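Local structure of putative aldolase (Bacteroides vulgatus ATCC 8482, 3DXI) at residues M79-N84 with R105-P110; T85-L90 with A116-K121; L95-L100 with M126-G131; V134-K139 with D164-I169. The protein is of unknown function but is probably an aldolase-like protein built on a TIM barrel of the HMGL-like group. All coordinates share one frame; numbering follows the deposited sequence.

A TIM barrel shows how one parallel sheet can organise contacts that lie far apart in space, and the four contacts follow successive strands of such a barrel from one end to the other. Contact 1 pairs strands 75-81 and 103-108. Contact 2 sets the loop after the first of these against helix 113-124, its centre about 10 Å from that of contact 1. Contact 3 joins the loop before strand 103-108 to the start of strand 129-134, at the N-terminal strand ends. These three interleave along the chain. Contact 4 follows in series, linking the loops after strands 129-134 and 159-163 at the C-terminal strand ends, its centre about 28 Å from that of contact 3.

Contact 1 (M79-N84 with R105-P110); sequences MLNEKN and RIAIDP
Leu80 and Ile106 sit side by side in two neighbouring parallel strands of a TIM barrel, the halves of a beta-alpha-beta unit whose connection includes helix 90-94. The short strand segments lie 4.6 Å apart at their axes and are turned 30° from each other. Three backbone bonds hold the register. Leu80 N donates to Arg105 O, and Leu80 O accepts from Ala107 N at 2.9 Å. Beyond the end of the first strand, Glu82 N still reaches Ala107 O, at 3.1 Å.

Side-chain packing falls on both faces of the sheet. On the face of Met79, a selenomethionine, SE rests 4.0 Å from Ala107 CB, while CE approaches Arg105 CB; the bend at chi3 (-86°) turns CE toward that neighbour. The amide nitrogen of Asn81, ND2, lies against the same Ala107 methyl, 3.4 Å from CB, a packing contact alone. On the other side, Glu82 lays CB against Ile106 CG2 at 3.6 Å.

The charged ends turn elsewhere. Arg105 forms salt bridges with Asp216 and Glu42, and Glu82 pairs with Arg115 of helix 113-124. Water adds two bridges at the strand ends: one donates to Ala107 O and accepts from Lys83 N, while the other accepts from Asp109 N and donates to Glu82 OE1 at 2.7 Å.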
# COMPACT_ATOMS: atom_id res chain seq x y z
N MSE A 79 -22.80 -2.34 14.55
CA MSE A 79 -23.03 -1.04 13.95
C MSE A 79 -24.47 -0.83 13.52
O MSE A 79 -25.17 -1.79 13.17
CB MSE A 79 -22.09 -0.86 12.75
CG MSE A 79 -22.36 0.38 11.91
SE MSE A 79 -20.98 0.69 10.58
CE MSE A 79 -19.74 1.67 11.71
N LEU A 80 -24.90 0.42 13.56
CA LEU A 80 -26.24 0.83 13.15
C LEU A 80 -26.07 1.92 12.10
O LEU A 80 -25.23 2.81 12.25
CB LEU A 80 -27.02 1.43 14.32
CG LEU A 80 -27.47 0.56 15.49
CD1 LEU A 80 -28.16 1.45 16.52
CD2 LEU A 80 -28.42 -0.52 14.99
N ASN A 81 -26.86 1.86 11.03
CA ASN A 81 -26.81 2.88 10.00
C ASN A 81 -27.79 3.98 10.44
O ASN A 81 -29.00 3.76 10.48
CB ASN A 81 -27.23 2.31 8.64
CG ASN A 81 -26.18 1.39 8.03
OD1 ASN A 81 -26.51 0.42 7.35
ND2 ASN A 81 -24.91 1.71 8.25
N GLU A 82 -27.25 5.16 10.77
CA GLU A 82 -28.06 6.29 11.22
C GLU A 82 -29.23 6.64 10.30
O GLU A 82 -30.35 6.85 10.77
CB GLU A 82 -27.15 7.52 11.39
CG GLU A 82 -27.74 8.68 12.17
CD GLU A 82 -28.75 9.48 11.38
OE1 GLU A 82 -28.52 9.72 10.17
OE2 GLU A 82 -29.78 9.89 11.96
N LYS A 83 -28.99 6.68 8.99
CA LYS A 83 -30.04 7.01 8.04
C LYS A 83 -31.22 6.03 8.05
O LYS A 83 -32.28 6.34 7.51
CB LYS A 83 -29.46 7.08 6.62
CG LYS A 83 -28.98 5.75 6.08
CD LYS A 83 -28.47 5.89 4.66
CE LYS A 83 -28.07 4.54 4.08
NZ LYS A 83 -27.53 4.68 2.70
N ASN A 84 -31.03 4.86 8.65
CA ASN A 84 -32.08 3.86 8.72
C ASN A 84 -32.62 3.66 10.12
O ASN A 84 -33.43 2.77 10.35
CB ASN A 84 -31.57 2.50 8.23
CG ASN A 84 -31.16 2.51 6.78
OD1 ASN A 84 -31.84 3.11 5.94
ND2 ASN A 84 -30.06 1.83 6.46
N ARG A 105 -21.76 1.32 17.41
CA ARG A 105 -21.19 2.33 16.53
C ARG A 105 -22.26 2.75 15.56
O ARG A 105 -23.07 1.94 15.12
CB ARG A 105 -19.99 1.78 15.77
CG ARG A 105 -18.84 1.37 16.64
CD ARG A 105 -17.76 0.80 15.76
NE ARG A 105 -16.66 1.72 15.58
CZ ARG A 105 -15.76 1.63 14.60
NH1 ARG A 105 -15.85 0.66 13.70
NH2 ARG A 105 -14.76 2.47 14.57
N ILE A 106 -22.26 4.04 15.22
CA ILE A 106 -23.25 4.59 14.30
C ILE A 106 -22.60 5.11 13.03
O ILE A 106 -21.70 5.95 13.10
CB ILE A 106 -24.01 5.75 14.98
CG1 ILE A 106 -24.52 5.29 16.35
CG2 ILE A 106 -25.15 6.22 14.10
CD1 ILE A 106 -25.11 6.40 17.21
N ALA A 107 -23.03 4.61 11.88
CA ALA A 107 -22.49 5.08 10.60
C ALA A 107 -23.25 6.36 10.32
O ALA A 107 -24.45 6.34 10.10
CB ALA A 107 -22.73 4.07 9.50
N ILE A 108 -22.53 7.48 10.33
CA ILE A 108 -23.14 8.80 10.15
C ILE A 108 -22.62 9.66 9.00
O ILE A 108 -21.41 9.77 8.79
CB ILE A 108 -22.97 9.63 11.44
CG1 ILE A 108 -23.45 8.82 12.65
CG2 ILE A 108 -23.73 10.94 11.32
CD1 ILE A 108 -23.06 9.42 13.98
N ASP A 109 -23.55 10.28 8.29
CA ASP A 109 -23.20 11.21 7.22
C ASP A 109 -23.16 12.54 7.97
O ASP A 109 -24.14 12.91 8.61
CB ASP A 109 -24.30 11.25 6.15
CG ASP A 109 -24.01 12.27 5.05
OD1 ASP A 109 -23.46 13.35 5.35
OD2 ASP A 109 -24.34 11.99 3.88
N PRO A 110 -22.02 13.26 7.92
CA PRO A 110 -21.84 14.55 8.60
C PRO A 110 -23.03 15.52 8.49
O PRO A 110 -23.25 16.36 9.36
CB PRO A 110 -20.56 15.11 7.98
CG PRO A 110 -20.49 14.43 6.65
CD PRO A 110 -20.91 13.02 6.98
O HOH W 1 -26.54 9.71 8.28
O HOH W 2 -26.02 6.48 7.94

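Contact 2 (T85-L90 with A116-K121)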
# COMPACT_ATOMS: atom_id res chain seq x y z
N THR A 85 -32.17 4.47 11.06
CA THR A 85 -32.59 4.29 12.44
C THR A 85 -33.16 5.54 13.12
O THR A 85 -32.55 6.61 13.10
CB THR A 85 -31.41 3.77 13.29
OG1 THR A 85 -30.88 2.59 12.68
CG2 THR A 85 -31.86 3.44 14.70
N THR A 86 -34.33 5.38 13.73
CA THR A 86 -34.97 6.46 14.46
C THR A 86 -34.91 6.09 15.93
O THR A 86 -34.74 4.92 16.28
CB THR A 86 -36.45 6.63 14.07
OG1 THR A 86 -37.17 5.44 14.41
CG2 THR A 86 -36.60 6.89 12.58
N PRO A 87 -35.03 7.08 16.83
CA PRO A 87 -34.98 6.74 18.25
C PRO A 87 -36.02 5.67 18.61
O PRO A 87 -35.81 4.85 19.50
CB PRO A 87 -35.24 8.09 18.93
CG PRO A 87 -34.56 9.06 17.97
CD PRO A 87 -35.03 8.54 16.62
N GLU A 88 -37.14 5.67 17.88
CA GLU A 88 -38.20 4.71 18.10
C GLU A 88 -37.80 3.27 17.75
O GLU A 88 -38.42 2.32 18.22
CB GLU A 88 -39.45 5.10 17.29
CG GLU A 88 -40.12 6.41 17.74
CD GLU A 88 -39.25 7.64 17.58
OE1 GLU A 88 -38.75 7.89 16.47
OE2 GLU A 88 -39.06 8.37 18.59
N ASP A 89 -36.77 3.11 16.93
CA ASP A 89 -36.31 1.77 16.52
C ASP A 89 -35.33 1.13 17.50
O ASP A 89 -35.11 -0.09 17.46
CB ASP A 89 -35.62 1.81 15.15
CG ASP A 89 -36.53 2.31 14.05
OD1 ASP A 89 -37.67 1.80 13.94
OD2 ASP A 89 -36.11 3.21 13.29
N LEU A 90 -34.75 1.93 18.38
CA LEU A 90 -33.76 1.43 19.33
C LEU A 90 -34.20 0.29 20.24
O LEU A 90 -33.39 -0.59 20.55
CB LEU A 90 -33.23 2.59 20.18
CG LEU A 90 -32.53 3.70 19.38
CD1 LEU A 90 -32.00 4.76 20.32
CD2 LEU A 90 -31.41 3.09 18.56
N ALA A 116 -28.05 12.40 14.59
CA ALA A 116 -27.31 11.27 15.15
C ALA A 116 -27.05 11.46 16.64
O ALA A 116 -27.02 10.49 17.40
CB ALA A 116 -25.98 11.08 14.40
N ILE A 117 -26.88 12.72 17.06
CA ILE A 117 -26.64 13.02 18.47
C ILE A 117 -27.86 12.66 19.32
O ILE A 117 -27.73 12.23 20.46
CB ILE A 117 -26.29 14.52 18.68
CG1 ILE A 117 -24.93 14.82 18.04
CG2 ILE A 117 -26.28 14.86 20.18
CD1 ILE A 117 -24.53 16.28 18.06
N VAL A 118 -29.05 12.83 18.73
CA VAL A 118 -30.30 12.50 19.40
C VAL A 118 -30.33 10.99 19.60
O VAL A 118 -30.70 10.49 20.66
CB VAL A 118 -31.51 12.91 18.53
CG1 VAL A 118 -32.80 12.36 19.15
CG2 VAL A 118 -31.57 14.44 18.40
N LEU A 119 -29.93 10.26 18.56
CA LEU A 119 -29.91 8.80 18.60
C LEU A 119 -28.89 8.35 19.65
O LEU A 119 -29.20 7.53 20.53
CB LEU A 119 -29.52 8.26 17.22
CG LEU A 119 -29.69 6.77 16.94
CD1 LEU A 119 -31.16 6.38 17.06
CD2 LEU A 119 -29.16 6.46 15.54
N ALA A 120 -27.68 8.90 19.56
CA ALA A 120 -26.59 8.56 20.48
C ALA A 120 -27.01 8.75 21.93
O ALA A 120 -26.77 7.89 22.77
CB ALA A 120 -25.38 9.42 20.19
N LYS A 121 -27.64 9.88 22.22
CA LYS A 121 -28.10 10.19 23.56
C LYS A 121 -29.01 9.08 24.09
O LYS A 121 -28.86 8.64 25.23
CB LYS A 121 -28.85 11.53 23.56
CG LYS A 121 -28.98 12.18 24.91
CD LYS A 121 -29.32 13.66 24.75
CE LYS A 121 -29.18 14.41 26.07
NZ LYS A 121 -29.21 15.89 25.85
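Leu119 reaches from helix 113-124, in the outer layer of the TIM barrel, to the loop that follows barrel strand 75-81, and its two methyls carry most of the contact. CG stands anti to the backbone N (chi1 -169°), which swings the branch toward the loop. From there CD1 meets Leu90, with CD2 of that residue at 3.6 Å and its CD1 almost as near, the two side chains crossing at a slant. Thr85 crosses Leu119 at about a right angle, its CG2 lying 3.8 Å from Leu119 CD1 and also touching CD2. At the rim, Pro87 CG adds a smaller apolar contact with Val118 CG1 at 3.9 Å.

The polar groups serve mainly the loop itself. Asp89 OD2 accepts from Thr86 N at 2.8 Å, on its anti side, and from Thr86 OG1, which comes from above the carboxylate plane; both donors approach from the same face. Lys48 adds a salt bridge to this oxygen. Thr85 OG1 bonds to Asn81 O at the end of the strand.

The division of labour is clear: hydrogen bonds and charge shape the loop leading into helix 90-94, whereas the loop's attachment to helix 113-124 is made by van der Waals packing of methyl and methylene groups.

Contact 3 (L95-L100 with M126-G131)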
# COMPACT_ATOMS: atom_id res chain seq x y z
N LEU A 95 -32.28 -3.26 22.73
CA LEU A 95 -32.74 -3.81 23.99
C LEU A 95 -32.42 -5.30 24.14
O LEU A 95 -31.96 -5.73 25.20
CB LEU A 95 -34.25 -3.58 24.13
CG LEU A 95 -34.81 -3.33 25.53
CD1 LEU A 95 -34.23 -2.04 26.10
CD2 LEU A 95 -36.33 -3.23 25.45
N PRO A 96 -32.63 -6.09 23.08
CA PRO A 96 -32.33 -7.53 23.20
C PRO A 96 -30.85 -7.87 23.39
O PRO A 96 -30.53 -8.98 23.82
CB PRO A 96 -32.88 -8.11 21.90
CG PRO A 96 -33.98 -7.15 21.53
CD PRO A 96 -33.35 -5.81 21.83
N ILE A 97 -29.96 -6.94 23.10
CA ILE A 97 -28.53 -7.23 23.21
C ILE A 97 -27.80 -6.57 24.38
O ILE A 97 -26.57 -6.57 24.41
CB ILE A 97 -27.78 -6.87 21.90
CG1 ILE A 97 -27.76 -5.36 21.69
CG2 ILE A 97 -28.45 -7.55 20.71
CD1 ILE A 97 -27.06 -4.92 20.40
N ILE A 98 -28.53 -6.02 25.34
CA ILE A 98 -27.87 -5.41 26.48
C ILE A 98 -27.02 -6.48 27.17
O ILE A 98 -27.43 -7.64 27.26
CB ILE A 98 -28.89 -4.82 27.48
CG1 ILE A 98 -29.97 -5.86 27.78
CG2 ILE A 98 -29.50 -3.55 26.92
CD1 ILE A 98 -31.05 -5.37 28.74
N GLY A 99 -25.84 -6.10 27.63
CA GLY A 99 -24.97 -7.05 28.30
C GLY A 99 -24.18 -7.95 27.36
O GLY A 99 -23.17 -8.53 27.75
N LEU A 100 -24.63 -8.06 26.11
CA LEU A 100 -23.94 -8.91 25.15
C LEU A 100 -22.98 -8.10 24.28
O LEU A 100 -21.95 -8.61 23.82
CB LEU A 100 -24.95 -9.63 24.26
CG LEU A 100 -25.93 -10.55 24.99
CD1 LEU A 100 -26.92 -11.15 24.00
CD2 LEU A 100 -25.16 -11.64 25.71
N MSE A 126 -29.15 3.44 27.59
CA MSE A 126 -29.33 1.99 27.63
C MSE A 126 -28.08 1.30 28.18
O MSE A 126 -28.04 0.07 28.33
CB MSE A 126 -29.68 1.45 26.24
CG MSE A 126 -31.05 1.94 25.74
SE MSE A 126 -31.59 1.32 23.97
CE MSE A 126 -31.89 -0.54 24.41
N GLY A 127 -27.05 2.09 28.47
CA GLY A 127 -25.83 1.55 29.05
C GLY A 127 -24.74 1.08 28.11
O GLY A 127 -23.78 0.44 28.55
N PHE A 128 -24.87 1.41 26.83
CA PHE A 128 -23.88 1.01 25.84
C PHE A 128 -22.82 2.09 25.66
O PHE A 128 -23.06 3.26 25.94
CB PHE A 128 -24.54 0.81 24.46
CG PHE A 128 -25.47 -0.36 24.38
CD1 PHE A 128 -24.98 -1.66 24.34
CD2 PHE A 128 -26.85 -0.16 24.30
CE1 PHE A 128 -25.85 -2.75 24.21
CE2 PHE A 128 -27.73 -1.24 24.17
CZ PHE A 128 -27.23 -2.54 24.13
N GLU A 129 -21.64 1.69 25.20
CA GLU A 129 -20.59 2.65 24.87
C GLU A 129 -21.09 3.11 23.49
O GLU A 129 -21.66 2.30 22.76
CB GLU A 129 -19.24 1.96 24.71
CG GLU A 129 -18.47 1.72 26.00
CD GLU A 129 -17.24 0.86 25.77
OE1 GLU A 129 -16.89 0.62 24.60
OE2 GLU A 129 -16.62 0.42 26.76
N VAL A 130 -20.89 4.37 23.13
CA VAL A 130 -21.35 4.84 21.83
C VAL A 130 -20.23 5.35 20.95
O VAL A 130 -19.40 6.15 21.39
CB VAL A 130 -22.40 5.97 21.97
CG1 VAL A 130 -22.85 6.44 20.58
CG2 VAL A 130 -23.58 5.48 22.76
N GLY A 131 -20.20 4.88 19.71
CA GLY A 131 -19.18 5.31 18.77
C GLY A 131 -19.77 6.01 17.56
O GLY A 131 -20.77 5.56 16.99
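The backbones of Ile98 and Phe128 keep well apart, 7.6 Å between CA atoms at the closest pairing, so side chains must span the gap between the turn at 95-100 and the chain entering strand 129-134. Phe128 does so with the far end of its ring. CZ lies 3.7 Å from Ile98 CG2 and 3.8 Å from Ile97 CG1, both isoleucines crossing the aromatic side chain at about a right angle. In Ile97, CG1 sits between the backbone N and the carbonyl carbon (chi1 68°), a crowded position that directs this branch at the ring. The carbonyl O of Ile97 also lies at the ring edge, in plane, 3.9 Å from Phe128 CE1.

A second, outer point of contact belongs to Met126, a selenomethionine bent at chi3, whose chain crosses Leu95 at about a right angle. Its CE is modelled 3.3 Å from Leu95 CD1, closer than usual for two carbons, so the exact fit is doubtful. Gly127 follows with positive phi, closing helix 113-124 in a Schellman motif and redirecting the chain toward the strand.

Around this apolar junction, Phe128 also packs on Ile104 of strand 103-108 and Ile123 of helix 113-124, while Ile97 touches Ile104 as well as Leu65 of helix 62-71.

Contact 4 (V134-K139 with D164-I169)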
# COMPACT_ATOMS: atom_id res chain seq x y z
N VAL A 134 -18.16 8.87 11.57
CA VAL A 134 -18.55 9.93 10.64
C VAL A 134 -17.83 9.85 9.29
O VAL A 134 -16.61 9.89 9.22
CB VAL A 134 -18.33 11.32 11.27
CG1 VAL A 134 -18.82 12.42 10.33
CG2 VAL A 134 -19.06 11.38 12.62
N MSE A 135 -18.63 9.77 8.23
CA MSE A 135 -18.12 9.65 6.87
C MSE A 135 -17.65 10.96 6.25
O MSE A 135 -17.89 12.04 6.79
CB MSE A 135 -19.20 9.05 5.98
CG MSE A 135 -19.94 7.90 6.64
SE MSE A 135 -21.37 7.16 5.56
CE MSE A 135 -22.26 8.78 5.01
N TYR A 136 -16.98 10.83 5.11
CA TYR A 136 -16.47 11.95 4.33
C TYR A 136 -15.63 12.97 5.09
O TYR A 136 -15.90 14.17 5.02
CB TYR A 136 -17.63 12.68 3.65
CG TYR A 136 -18.69 11.75 3.11
CD1 TYR A 136 -18.37 10.70 2.25
CD2 TYR A 136 -20.03 11.92 3.47
CE1 TYR A 136 -19.36 9.84 1.77
CE2 TYR A 136 -21.01 11.07 3.00
CZ TYR A 136 -20.67 10.04 2.14
OH TYR A 136 -21.66 9.20 1.68
N MSE A 137 -14.60 12.50 5.79
CA MSE A 137 -13.74 13.41 6.53
C MSE A 137 -13.04 14.37 5.56
O MSE A 137 -12.52 15.40 5.96
CB MSE A 137 -12.70 12.62 7.33
CG MSE A 137 -11.71 11.84 6.48
SE MSE A 137 -10.63 10.62 7.55
CE MSE A 137 -9.45 11.93 8.36
N SER A 138 -13.03 14.02 4.27
CA SER A 138 -12.40 14.87 3.26
C SER A 138 -13.25 16.09 2.91
O SER A 138 -12.84 16.93 2.11
CB SER A 138 -12.15 14.08 1.98
OG SER A 138 -13.39 13.77 1.35
N LYS A 139 -14.44 16.19 3.50
CA LYS A 139 -15.33 17.31 3.22
C LYS A 139 -15.60 18.17 4.45
O LYS A 139 -16.21 19.24 4.35
CB LYS A 139 -16.66 16.79 2.67
CG LYS A 139 -16.53 15.92 1.43
CD LYS A 139 -17.89 15.52 0.88
CE LYS A 139 -17.73 14.68 -0.39
NZ LYS A 139 -19.04 14.36 -1.04
N ASP A 164 -12.11 7.66 6.34
CA ASP A 164 -11.50 7.98 5.05
C ASP A 164 -12.38 7.29 4.00
O ASP A 164 -11.97 6.34 3.35
CB ASP A 164 -10.06 7.43 5.04
CG ASP A 164 -9.38 7.55 3.69
OD1 ASP A 164 -9.69 8.49 2.92
OD2 ASP A 164 -8.50 6.70 3.40
N SER A 165 -13.61 7.79 3.86
CA SER A 165 -14.62 7.24 2.95
C SER A 165 -14.19 6.93 1.52
O SER A 165 -14.50 5.86 1.00
CB SER A 165 -15.85 8.15 2.93
OG SER A 165 -16.54 8.12 4.17
N PHE A 166 -13.49 7.86 0.89
CA PHE A 166 -13.06 7.67 -0.49
C PHE A 166 -11.71 6.96 -0.63
O PHE A 166 -11.37 6.48 -1.71
CB PHE A 166 -12.99 9.02 -1.20
CG PHE A 166 -14.29 9.78 -1.17
CD1 PHE A 166 -15.46 9.20 -1.66
CD2 PHE A 166 -14.34 11.07 -0.65
CE1 PHE A 166 -16.67 9.90 -1.63
CE2 PHE A 166 -15.54 11.77 -0.62
CZ PHE A 166 -16.70 11.19 -1.12
N GLY A 167 -10.96 6.89 0.46
CA GLY A 167 -9.65 6.25 0.41
C GLY A 167 -8.65 7.14 -0.31
O GLY A 167 -7.75 6.65 -1.00
N GLY A 168 -8.82 8.45 -0.15
CA GLY A 168 -7.92 9.39 -0.78
C GLY A 168 -7.28 10.38 0.18
O GLY A 168 -6.55 11.27 -0.24
N ILE A 169 -7.55 10.23 1.47
CA ILE A 169 -6.98 11.13 2.47
C ILE A 169 -5.48 10.87 2.61
O ILE A 169 -5.03 9.73 2.59
CB ILE A 169 -7.70 10.95 3.84
CG1 ILE A 169 -7.54 12.21 4.68
CG2 ILE A 169 -7.16 9.74 4.58
CD1 ILE A 169 -8.30 13.39 4.14
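Asp164 OD1 gathers the amides of its own loop: Ile169 N donates to it at 3.1 Å from above the carboxylate plane, while Gly167 N and Gly168 N add weak bonds. The other carboxylate oxygen, OD2, accepts from His194 N, so this side chain ties the turn after strand 159-163 to the chain beyond strand 189-192.

Across the contact, the loop after strand 129-134 supplies one polar link. Tyr136 N donates to Ser165 OG at 2.9 Å, with an almost straight N-H...O angle of 178°. Ser165 OG stands beside its own backbone N (chi1 -69°), from where it also approaches Met135 CB. Both loops follow adjacent strands at the C-terminal end of the TIM barrel, where active sites of this fold generally lie.

Aromatic groups pack next to this bond. Tyr136 CD1 lies against Ser165 CB and, at 3.8 Å, Phe166 CZ; the two rings are near parallel, at 24°, but slid so far apart that they barely overlap. Met135 CB covers one face of the tyrosine ring over its centre. At the edge of Phe166, in its plane, come Ser138 OG and Lys139 CE, the latter 3.6 Å from Phe166 CE2.

Deeper in, selenomethionine Met137 places SE 3.5 Å from Asp164 N and its CE near Ile169 CG1, beside Phe191.

The chemistry thus combines one directional bond across the loops with mostly apolar and aromatic packing: Ser165 OG probably helps fix the Tyr136 backbone, and Asp164, mainly through Ile169 N, probably steadies the turn that carries Phe166 and Ile169.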